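Multi-copper Oxidase CueO (Ochrobactrum, PDB 6EVG) oxidises lignin model compounds and lignosulfonate as a laccase-like multicopper oxidase, probably passing the electrons to dioxygen. Local coordinates at residues P435-N449 / W460-V474. Sequence-based numbering, arbitrary orientation.
Sequences PFHIHGASFRILSLN and WKDTALIDGKAEILV. With EDO (1,2-ethanediol), chain D; EDO (1,2-ethanediol), chain C.
Arg444 CD lies over the six-membered ring of Trp460, 3.6 Å from CD2, in a CH-pi contact. The surrounding cupredoxin beta-sandwich illustrates how a chain passes from one sheet to the other between consecutive strands, here twice: 435-438 pairs antiparallel with 463-466 in one sheet, 442-448 with 469-474 in the other. Lys461 exchanges two backbone hydrogen bonds with Phe443, and its O also lies over one face of the Phe443 ring; its bent chain returns NZ to Thr463 O, and NZ also forms salt bridges with Glu268 and Asp249. At Asp462 the carbonyl O takes two donors, a 2.8 Å bond from His437 ND1, which comes from above the carbonyl plane, and a longer one from Ile438 N. That ND1 bond helps fix the rotation of the imidazole, whose NE2 bonds to His91, while the Asp462 carboxylate pairs with Arg269. Ala464 binds Phe436 through both backbone groups and brings its CB to the edge of the Phe443 ring, 3.8 Å from CZ. Leu465 pairs with Pro435, whose side chain is about 5 Å from the copper bound by His434, Cys490 and His495. Round Gly468, the Asn449 amide bridges the turn, ND2 donating to Asp467 O and OD1 accepting from Lys469 N. Glu471 O receives both Leu446 N and Ser447 N, a classic beta bulge. Ile472, its CG1 between backbone N and carbonyl carbon (chi1 65°), sends CD1 over the other face of the Phe443 ring and against Phe436 CE2 at 3.6 Å. Phe443 thus fills the space between the sheets, and an alanine here would probably leave Ile472 CD1 and Ala464 CB facing a gap. Leu473 N and O bond to Arg444. At Val474, CG1 rests 4.0 Å from Ala441 CB.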
ATOM      1  N   PRO A 435      10.715   2.771   1.361  1.00  8.63           N
ATOM      2  CA  PRO A 435       9.460   3.287   0.738  1.00  8.65           C
ATOM      3  C   PRO A 435       8.935   4.504   1.505  1.00  8.70           C
ATOM      4  O   PRO A 435       8.522   4.433   2.617  1.00 12.09           O
ATOM      5  CB  PRO A 435       8.554   2.079   0.856  1.00  9.07           C
ATOM      6  CG  PRO A 435       9.008   1.356   2.093  1.00 10.05           C
ATOM      7  CD  PRO A 435      10.520   1.572   2.157  1.00  9.28           C
ATOM      8  N   PHE A 436       8.903   5.635   0.834  1.00  8.31           N
ATOM      9  CA  PHE A 436       8.331   6.867   1.356  1.00  8.46           C
ATOM     10  C   PHE A 436       6.820   6.862   1.195  1.00  8.27           C
ATOM     11  O   PHE A 436       6.346   6.634   0.092  1.00  9.40           O
ATOM     12  CB  PHE A 436       8.903   8.032   0.552  1.00  9.44           C
ATOM     13  CG  PHE A 436       8.310   9.369   0.873  1.00  9.37           C
ATOM     14  CD1 PHE A 436       8.740  10.072   1.990  1.00 10.19           C
ATOM     15  CD2 PHE A 436       7.372   9.970   0.076  1.00  9.87           C
ATOM     16  CE1 PHE A 436       8.210  11.330   2.250  1.00 10.57           C
ATOM     17  CE2 PHE A 436       6.848  11.191   0.330  1.00 10.02           C
ATOM     18  CZ  PHE A 436       7.259  11.884   1.472  1.00 10.12           C
ATOM     19  N   HIS A 437       6.076   7.233   2.248  1.00  8.37           N
ATOM     20  CA  HIS A 437       4.640   7.467   2.125  1.00  7.60           C
ATOM     21  C   HIS A 437       4.285   8.761   2.830  1.00  7.70           C
ATOM     22  O   HIS A 437       4.755   9.029   3.942  1.00  8.93           O
ATOM     23  CB  HIS A 437       3.812   6.284   2.722  1.00  7.91           C
ATOM     24  CG  HIS A 437       2.321   6.522   2.797  1.00  8.01           C
ATOM     25  ND1 HIS A 437       1.586   6.954   1.693  1.00  8.59           N
ATOM     26  CD2 HIS A 437       1.425   6.356   3.802  1.00  8.11           C
ATOM     27  CE1 HIS A 437       0.300   7.073   2.073  1.00  8.69           C
ATOM     28  NE2 HIS A 437       0.179   6.699   3.324  1.00  8.42           N
ATOM     29  N   ILE A 438       3.479   9.576   2.144  1.00  7.41           N
ATOM     30  CA  ILE A 438       2.904  10.790   2.743  1.00  7.90           C
ATOM     31  C   ILE A 438       1.395  10.634   2.835  1.00  8.20           C
ATOM     32  O   ILE A 438       0.728  10.250   1.872  1.00  9.58           O
ATOM     33  CB  ILE A 438       3.346  12.046   1.975  1.00  8.51           C
ATOM     34  CG1 ILE A 438       2.886  13.309   2.722  1.00  8.85           C
ATOM     35  CG2 ILE A 438       2.915  12.071   0.531  1.00 10.12           C
ATOM     36  CD1 ILE A 438       3.666  14.575   2.329  1.00 10.43           C
ATOM     37  N   HIS A 439       0.857  10.933   4.010  1.00  8.76           N
ATOM     38  CA  HIS A 439      -0.580  11.007   4.242  1.00  8.43           C
ATOM     39  C   HIS A 439      -1.103  12.398   3.854  1.00  8.48           C
ATOM     40  O   HIS A 439      -0.455  13.389   4.178  1.00 10.10           O
ATOM     41  CB  HIS A 439      -0.948  10.778   5.698  1.00  8.82           C
ATOM     42  CG  HIS A 439      -0.456   9.522   6.312  1.00  8.65           C
ATOM     43  ND1 HIS A 439      -1.139   8.937   7.357  1.00  9.68           N
ATOM     44  CD2 HIS A 439       0.591   8.710   6.065  1.00  9.38           C
ATOM     45  CE1 HIS A 439      -0.494   7.850   7.731  1.00  9.82           C
ATOM     46  NE2 HIS A 439       0.564   7.685   6.954  1.00  9.42           N
ATOM     47  N   GLY A 440      -2.280  12.446   3.238  1.00  8.75           N
ATOM     48  CA  GLY A 440      -2.911  13.751   3.055  1.00  9.45           C
ATOM     49  C   GLY A 440      -2.371  14.646   1.977  1.00  8.88           C
ATOM     50  O   GLY A 440      -2.736  15.806   1.896  1.00 10.60           O
ATOM     51  N   ALA A 441      -1.524  14.091   1.098  1.00  8.99           N
ATOM     52  CA  ALA A 441      -0.951  14.806  -0.009  1.00  9.08           C
ATOM     53  C   ALA A 441      -0.652  13.786  -1.125  1.00  8.78           C
ATOM     54  O   ALA A 441      -0.722  12.563  -0.889  1.00 10.40           O
ATOM     55  CB  ALA A 441       0.289  15.540   0.399  1.00 10.02           C
ATOM     56  N   SER A 442      -0.381  14.302  -2.291  1.00  9.12           N
ATOM     57  CA  SER A 442      -0.055  13.484  -3.444  1.00  9.42           C
ATOM     58  C   SER A 442       1.205  14.031  -4.086  1.00  8.89           C
ATOM     59  O   SER A 442       1.510  15.209  -3.925  1.00  9.77           O
ATOM     60  CB  SER A 442      -1.199  13.422  -4.437  1.00 11.21           C
ATOM     61  OG  SER A 442      -2.356  12.861  -3.862  1.00 13.30           O
ATOM     62  N   PHE A 443       1.937  13.202  -4.850  1.00  7.95           N
ATOM     63  CA  PHE A 443       3.134  13.699  -5.480  1.00  8.34           C
ATOM     64  C   PHE A 443       3.359  13.090  -6.860  1.00  8.47           C
ATOM     65  O   PHE A 443       2.770  12.052  -7.232  1.00  9.05           O
ATOM     66  CB  PHE A 443       4.378  13.506  -4.601  1.00  8.92           C
ATOM     67  CG  PHE A 443       4.706  12.097  -4.258  1.00  8.66           C
ATOM     68  CD1 PHE A 443       5.435  11.276  -5.107  1.00  9.08           C
ATOM     69  CD2 PHE A 443       4.288  11.530  -3.044  1.00  8.50           C
ATOM     70  CE1 PHE A 443       5.796   9.987  -4.756  1.00  9.59           C
ATOM     71  CE2 PHE A 443       4.639  10.243  -2.660  1.00  8.78           C
ATOM     72  CZ  PHE A 443       5.364   9.469  -3.540  1.00  8.85           C
ATOM     73  N   ARG A 444       4.197  13.790  -7.603  1.00  8.89           N
ATOM     74  CA  ARG A 444       4.745  13.322  -8.875  1.00  9.45           C
ATOM     75  C   ARG A 444       6.221  13.090  -8.707  1.00  9.74           C
ATOM     76  O   ARG A 444       6.926  13.982  -8.205  1.00 10.93           O
ATOM     77  CB  ARG A 444       4.521  14.337 -10.010  1.00 10.20           C
ATOM     78  CG  ARG A 444       3.108  14.805 -10.209  1.00 10.13           C
ATOM     79  CD  ARG A 444       2.151  13.733 -10.712  1.00 10.66           C
ATOM     80  NE  ARG A 444       2.495  13.195 -12.031  1.00 10.50           N
ATOM     81  CZ  ARG A 444       2.286  13.835 -13.177  1.00 12.11           C
ATOM     82  NH1 ARG A 444       1.735  15.026 -13.250  1.00 13.98           N
ATOM     83  NH2 ARG A 444       2.612  13.198 -14.325  1.00 12.59           N
ATOM     84  N   ILE A 445       6.749  11.953  -9.121  1.00  9.62           N
ATOM     85  CA  ILE A 445       8.181  11.714  -9.077  1.00 10.12           C
ATOM     86  C   ILE A 445       8.808  12.526 -10.250  1.00 10.13           C
ATOM     87  O   ILE A 445       8.443  12.368 -11.409  1.00 11.39           O
ATOM     88  CB  ILE A 445       8.524  10.239  -9.199  1.00 10.32           C
ATOM     89  CG1 ILE A 445       7.925   9.453  -8.036  1.00  9.58           C
ATOM     90  CG2 ILE A 445      10.022  10.052  -9.321  1.00 10.66           C
ATOM     91  CD1 ILE A 445       8.033   7.961  -8.150  1.00 10.70           C
ATOM     92  N   LEU A 446       9.752  13.386  -9.900  1.00 10.84           N
ATOM     93  CA  LEU A 446      10.538  14.157 -10.887  1.00 11.06           C
ATOM     94  C   LEU A 446      11.759  13.463 -11.353  1.00 11.09           C
ATOM     95  O   LEU A 446      12.100  13.524 -12.552  1.00 13.37           O
ATOM     96  CB  LEU A 446      10.924  15.531 -10.295  1.00 12.31           C
ATOM     97  CG  LEU A 446       9.803  16.426  -9.863  1.00 11.91           C
ATOM     98  CD1 LEU A 446      10.366  17.655  -9.183  1.00 14.07           C
ATOM     99  CD2 LEU A 446       8.864  16.825 -10.977  1.00 14.88           C
ATOM    100  N   SER A 447      12.456  12.785 -10.492  1.00 11.78           N
ATOM    101  CA  SER A 447      13.721  12.122 -10.820  1.00 12.58           C
ATOM    102  C   SER A 447      14.009  11.013  -9.832  1.00 11.46           C
ATOM    103  O   SER A 447      13.640  11.135  -8.641  1.00 12.18           O
ATOM    104  CB  SER A 447      14.868  13.117 -10.894  1.00 15.59           C
ATOM    105  OG  SER A 447      15.246  13.605  -9.639  1.00 20.48           O
ATOM    106  N   LEU A 448      14.695   9.989 -10.295  1.00 11.86           N
ATOM    107  CA  LEU A 448      15.200   8.885  -9.496  1.00 11.78           C
ATOM    108  C   LEU A 448      16.671   8.756  -9.882  1.00 11.76           C
ATOM    109  O   LEU A 448      16.988   8.442 -11.033  1.00 13.22           O
ATOM    110  CB  LEU A 448      14.447   7.590  -9.817  1.00 12.58           C
ATOM    111  CG  LEU A 448      12.934   7.627  -9.550  1.00 12.21           C
ATOM    112  CD1 LEU A 448      12.253   6.459 -10.217  1.00 13.03           C
ATOM    113  CD2 LEU A 448      12.660   7.655  -8.071  1.00 12.99           C
ATOM    114  N   ASN A 449      17.579   9.024  -8.959  1.00 12.70           N
ATOM    115  CA  ASN A 449      19.010   8.952  -9.248  1.00 13.76           C
ATOM    116  C   ASN A 449      19.388   9.764 -10.481  1.00 14.81           C
ATOM    117  O   ASN A 449      20.238   9.313 -11.294  1.00 16.48           O
ATOM    118  CB  ASN A 449      19.512   7.522  -9.234  1.00 14.14           C
ATOM    119  CG  ASN A 449      19.389   6.936  -7.876  1.00 14.40           C
ATOM    120  OD1 ASN A 449      19.862   7.499  -6.866  1.00 15.79           O
ATOM    121  ND2 ASN A 449      18.648   5.824  -7.806  1.00 17.33           N
ATOM    122  N   TRP A 460       0.227  10.177 -10.634  1.00  8.47           N
ATOM    123  CA  TRP A 460       0.053  10.559  -9.212  1.00  8.21           C
ATOM    124  C   TRP A 460       0.370   9.414  -8.304  1.00  7.86           C
ATOM    125  O   TRP A 460      -0.143   8.274  -8.541  1.00  8.13           O
ATOM    126  CB  TRP A 460      -1.374  11.068  -8.975  1.00  8.86           C
ATOM    127  CG  TRP A 460      -1.615  12.432  -9.461  1.00  9.75           C
ATOM    128  CD1 TRP A 460      -2.402  12.859 -10.493  1.00 11.11           C
ATOM    129  CD2 TRP A 460      -1.010  13.645  -8.926  1.00 10.20           C
ATOM    130  NE1 TRP A 460      -2.332  14.212 -10.645  1.00 11.83           N
ATOM    131  CE2 TRP A 460      -1.505  14.738  -9.671  1.00 11.17           C
ATOM    132  CE3 TRP A 460      -0.166  13.886  -7.853  1.00 10.60           C
ATOM    133  CZ2 TRP A 460      -1.155  16.051  -9.363  1.00 12.77           C
ATOM    134  CZ3 TRP A 460       0.160  15.218  -7.556  1.00 11.29           C
ATOM    135  CH2 TRP A 460      -0.341  16.255  -8.272  1.00 13.55           C
ATOM    136  N   LYS A 461       1.178   9.664  -7.273  1.00  7.47           N
ATOM    137  CA  LYS A 461       1.542   8.619  -6.325  1.00  7.36           C
ATOM    138  C   LYS A 461       1.445   9.161  -4.899  1.00  7.45           C
ATOM    139  O   LYS A 461       1.401  10.370  -4.643  1.00  8.48           O
ATOM    140  CB  LYS A 461       2.942   8.060  -6.645  1.00 10.35           C
ATOM    141  CG  LYS A 461       2.841   7.072  -7.867  1.00 12.65           C
ATOM    142  CD  LYS A 461       4.084   6.360  -8.250  1.00 11.88           C
ATOM    143  CE  LYS A 461       4.641   5.512  -7.169  1.00  9.95           C
ATOM    144  NZ  LYS A 461       3.772   4.427  -6.597  1.00  8.73           N
ATOM    145  N   ASP A 462       1.364   8.208  -3.961  1.00  7.17           N
ATOM    146  CA  ASP A 462       1.458   8.527  -2.540  1.00  7.26           C
ATOM    147  C   ASP A 462       2.516   7.723  -1.826  1.00  7.40           C
ATOM    148  O   ASP A 462       2.778   8.030  -0.643  1.00  7.93           O
ATOM    149  CB  ASP A 462       0.069   8.430  -1.819  1.00  7.92           C
ATOM    150  CG  ASP A 462      -0.556   7.045  -1.879  1.00  7.41           C
ATOM    151  OD1 ASP A 462       0.123   6.065  -1.463  1.00  8.44           O
ATOM    152  OD2 ASP A 462      -1.730   6.930  -2.319  1.00  8.39           O
ATOM    153  N   THR A 463       3.122   6.705  -2.450  1.00  7.25           N
ATOM    154  CA  THR A 463       4.111   5.861  -1.842  1.00  7.70           C
ATOM    155  C   THR A 463       5.163   5.610  -2.958  1.00  8.31           C
ATOM    156  O   THR A 463       4.768   5.352  -4.084  1.00  9.09           O
ATOM    157  CB  THR A 463       3.529   4.538  -1.331  1.00  8.14           C
ATOM    158  OG1 THR A 463       2.405   4.850  -0.463  1.00  8.63           O
ATOM    159  CG2 THR A 463       4.512   3.723  -0.593  1.00  8.71           C
ATOM    160  N   ALA A 464       6.452   5.682  -2.636  1.00  8.10           N
ATOM    161  CA  ALA A 464       7.508   5.466  -3.650  1.00  8.96           C
ATOM    162  C   ALA A 464       8.732   4.882  -3.032  1.00  8.74           C
ATOM    163  O   ALA A 464       9.141   5.324  -1.947  1.00  9.12           O
ATOM    164  CB  ALA A 464       7.861   6.735  -4.342  1.00 10.69           C
ATOM    165  N   LEU A 465       9.375   3.946  -3.719  1.00  8.58           N
ATOM    166  CA  LEU A 465      10.601   3.356  -3.229  1.00  8.92           C
ATOM    167  C   LEU A 465      11.782   4.278  -3.575  1.00  9.22           C
ATOM    168  O   LEU A 465      12.049   4.553  -4.743  1.00 10.38           O
ATOM    169  CB  LEU A 465      10.827   1.959  -3.826  1.00  9.26           C
ATOM    170  CG  LEU A 465      11.977   1.159  -3.240  1.00 10.20           C
ATOM    171  CD1 LEU A 465      11.892   0.933  -1.727  1.00 10.54           C
ATOM    172  CD2 LEU A 465      12.142  -0.159  -3.986  1.00 12.26           C
ATOM    173  N   ILE A 466      12.483   4.730  -2.539  1.00  9.43           N
ATOM    174  CA  ILE A 466      13.664   5.616  -2.640  1.00 10.04           C
ATOM    175  C   ILE A 466      14.865   4.742  -2.499  1.00  9.81           C
ATOM    176  O   ILE A 466      15.039   4.001  -1.555  1.00 11.04           O
ATOM    177  CB  ILE A 466      13.616   6.719  -1.602  1.00 10.62           C
ATOM    178  CG1 ILE A 466      12.233   7.355  -1.470  1.00 10.56           C
ATOM    179  CG2 ILE A 466      14.701   7.753  -1.907  1.00 11.23           C
ATOM    180  CD1 ILE A 466      11.627   7.915  -2.705  1.00 11.16           C
ATOM    181  N   ASP A 467      15.808   4.846  -3.462  1.00 12.15           N
ATOM    182  CA  ASP A 467      17.011   4.009  -3.476  1.00 13.05           C
ATOM    183  C   ASP A 467      18.145   4.854  -4.000  1.00 12.97           C
ATOM    184  O   ASP A 467      18.531   4.762  -5.170  1.00 16.50           O
ATOM    185  CB  ASP A 467      16.808   2.762  -4.352  1.00 17.08           C
ATOM    186  CG  ASP A 467      17.974   1.762  -4.280  1.00 19.19           C
ATOM    187  OD1 ASP A 467      18.863   1.910  -3.421  1.00 22.84           O
ATOM    188  OD2 ASP A 467      17.955   0.823  -5.122  1.00 28.80           O
ATOM    189  N   GLY A 468      18.777   5.606  -3.111  1.00 13.20           N
ATOM    190  CA  GLY A 468      19.832   6.560  -3.416  1.00 14.15           C
ATOM    191  C   GLY A 468      19.253   7.955  -3.244  1.00 13.31           C
ATOM    192  O   GLY A 468      19.185   8.485  -2.128  1.00 16.41           O
ATOM    193  N   LYS A 469      18.778   8.527  -4.345  1.00 13.65           N
ATOM    194  CA  LYS A 469      18.238   9.836  -4.407  1.00 14.43           C
ATOM    195  C   LYS A 469      16.952   9.862  -5.212  1.00 13.26           C
ATOM    196  O   LYS A 469      16.863   9.199  -6.227  1.00 14.30           O
ATOM    197  CB  LYS A 469      19.267  10.779  -5.066  1.00 18.87           C
ATOM    198  CG  LYS A 469      18.784  12.193  -5.199  1.00 20.70           C
ATOM    199  CD  LYS A 469      18.777  12.847  -3.825  1.00 23.96           C
ATOM    200  CE  LYS A 469      18.018  14.152  -3.752  1.00 26.43           C
ATOM    201  NZ  LYS A 469      18.419  15.122  -4.817  1.00 27.47           N
ATOM    202  N   ALA A 470      15.969  10.657  -4.779  1.00 12.51           N
ATOM    203  CA  ALA A 470      14.795  10.995  -5.546  1.00 12.48           C
ATOM    204  C   ALA A 470      14.419  12.428  -5.356  1.00 11.79           C
ATOM    205  O   ALA A 470      14.708  13.015  -4.289  1.00 12.87           O
ATOM    206  CB  ALA A 470      13.616  10.119  -5.183  1.00 12.48           C
ATOM    207  N   GLU A 471      13.731  12.988  -6.325  1.00 11.32           N
ATOM    208  CA  GLU A 471      13.082  14.284  -6.189  1.00 12.39           C
ATOM    209  C   GLU A 471      11.613  14.136  -6.503  1.00 11.19           C
ATOM    210  O   GLU A 471      11.261  13.507  -7.515  1.00 12.27           O
ATOM    211  CB  GLU A 471      13.636  15.351  -7.172  1.00 13.82           C
ATOM    212  CG  GLU A 471      15.115  15.643  -7.048  1.00 17.32           C
ATOM    213  CD  GLU A 471      15.672  16.481  -8.164  1.00 23.56           C
ATOM    214  OE1 GLU A 471      14.942  17.278  -8.711  1.00 36.31           O
ATOM    215  OE2 GLU A 471      16.909  16.474  -8.325  1.00 34.39           O
ATOM    216  N   ILE A 472      10.753  14.671  -5.630  1.00 10.50           N
ATOM    217  CA  ILE A 472       9.295  14.562  -5.820  1.00  9.81           C
ATOM    218  C   ILE A 472       8.670  15.933  -5.741  1.00 10.43           C
ATOM    219  O   ILE A 472       9.166  16.816  -5.028  1.00 11.71           O
ATOM    220  CB  ILE A 472       8.626  13.566  -4.849  1.00 10.30           C
ATOM    221  CG1 ILE A 472       8.741  14.047  -3.383  1.00  9.82           C
ATOM    222  CG2 ILE A 472       9.226  12.182  -5.021  1.00 10.50           C
ATOM    223  CD1 ILE A 472       7.917  13.213  -2.398  1.00 10.45           C
ATOM    224  N   LEU A 473       7.572  16.114  -6.460  1.00  9.88           N
ATOM    225  CA  LEU A 473       6.774  17.336  -6.523  1.00 10.23           C
ATOM    226  C   LEU A 473       5.494  17.051  -5.738  1.00  8.96           C
ATOM    227  O   LEU A 473       4.664  16.259  -6.197  1.00  9.77           O
ATOM    228  CB  LEU A 473       6.526  17.768  -7.954  1.00  9.87           C
ATOM    229  CG  LEU A 473       5.627  18.991  -8.135  1.00 10.91           C
ATOM    230  CD1 LEU A 473       6.295  20.268  -7.543  1.00 12.51           C
ATOM    231  CD2 LEU A 473       5.304  19.205  -9.603  1.00 12.63           C
ATOM    232  N   VAL A 474       5.346  17.644  -4.563  1.00  9.71           N
ATOM    233  CA  VAL A 474       4.221  17.361  -3.632  1.00  9.13           C
ATOM    234  C   VAL A 474       3.178  18.453  -3.721  1.00  9.56           C
ATOM    235  O   VAL A 474       3.523  19.659  -3.729  1.00 10.61           O
ATOM    236  CB  VAL A 474       4.756  17.273  -2.196  1.00  9.69           C
ATOM    237  CG1 VAL A 474       3.652  16.818  -1.251  1.00 10.63           C
ATOM    238  CG2 VAL A 474       5.972  16.384  -2.061  1.00 10.49           C
TER
HETATM  239  C1  EDO D 603       8.659   4.038  -7.643  1.00 11.33           C
HETATM  240  O1  EDO D 603       8.202   3.754  -6.323  1.00 10.57           O
HETATM  241  C2  EDO D 603      10.029   4.670  -7.578  1.00 11.12           C
HETATM  242  O2  EDO D 603      11.036   3.773  -7.080  1.00 12.59           O
HETATM  243  C1  EDO C 602      -3.682  10.777   9.393  1.00 14.16           C
HETATM  244  O1  EDO C 602      -3.297  10.539   8.033  1.00 13.52           O
HETATM  245  C2  EDO C 602      -2.808  10.212  10.438  1.00 15.15           C
HETATM  246  O2  EDO C 602      -2.490   8.838  10.166  1.00 14.81           O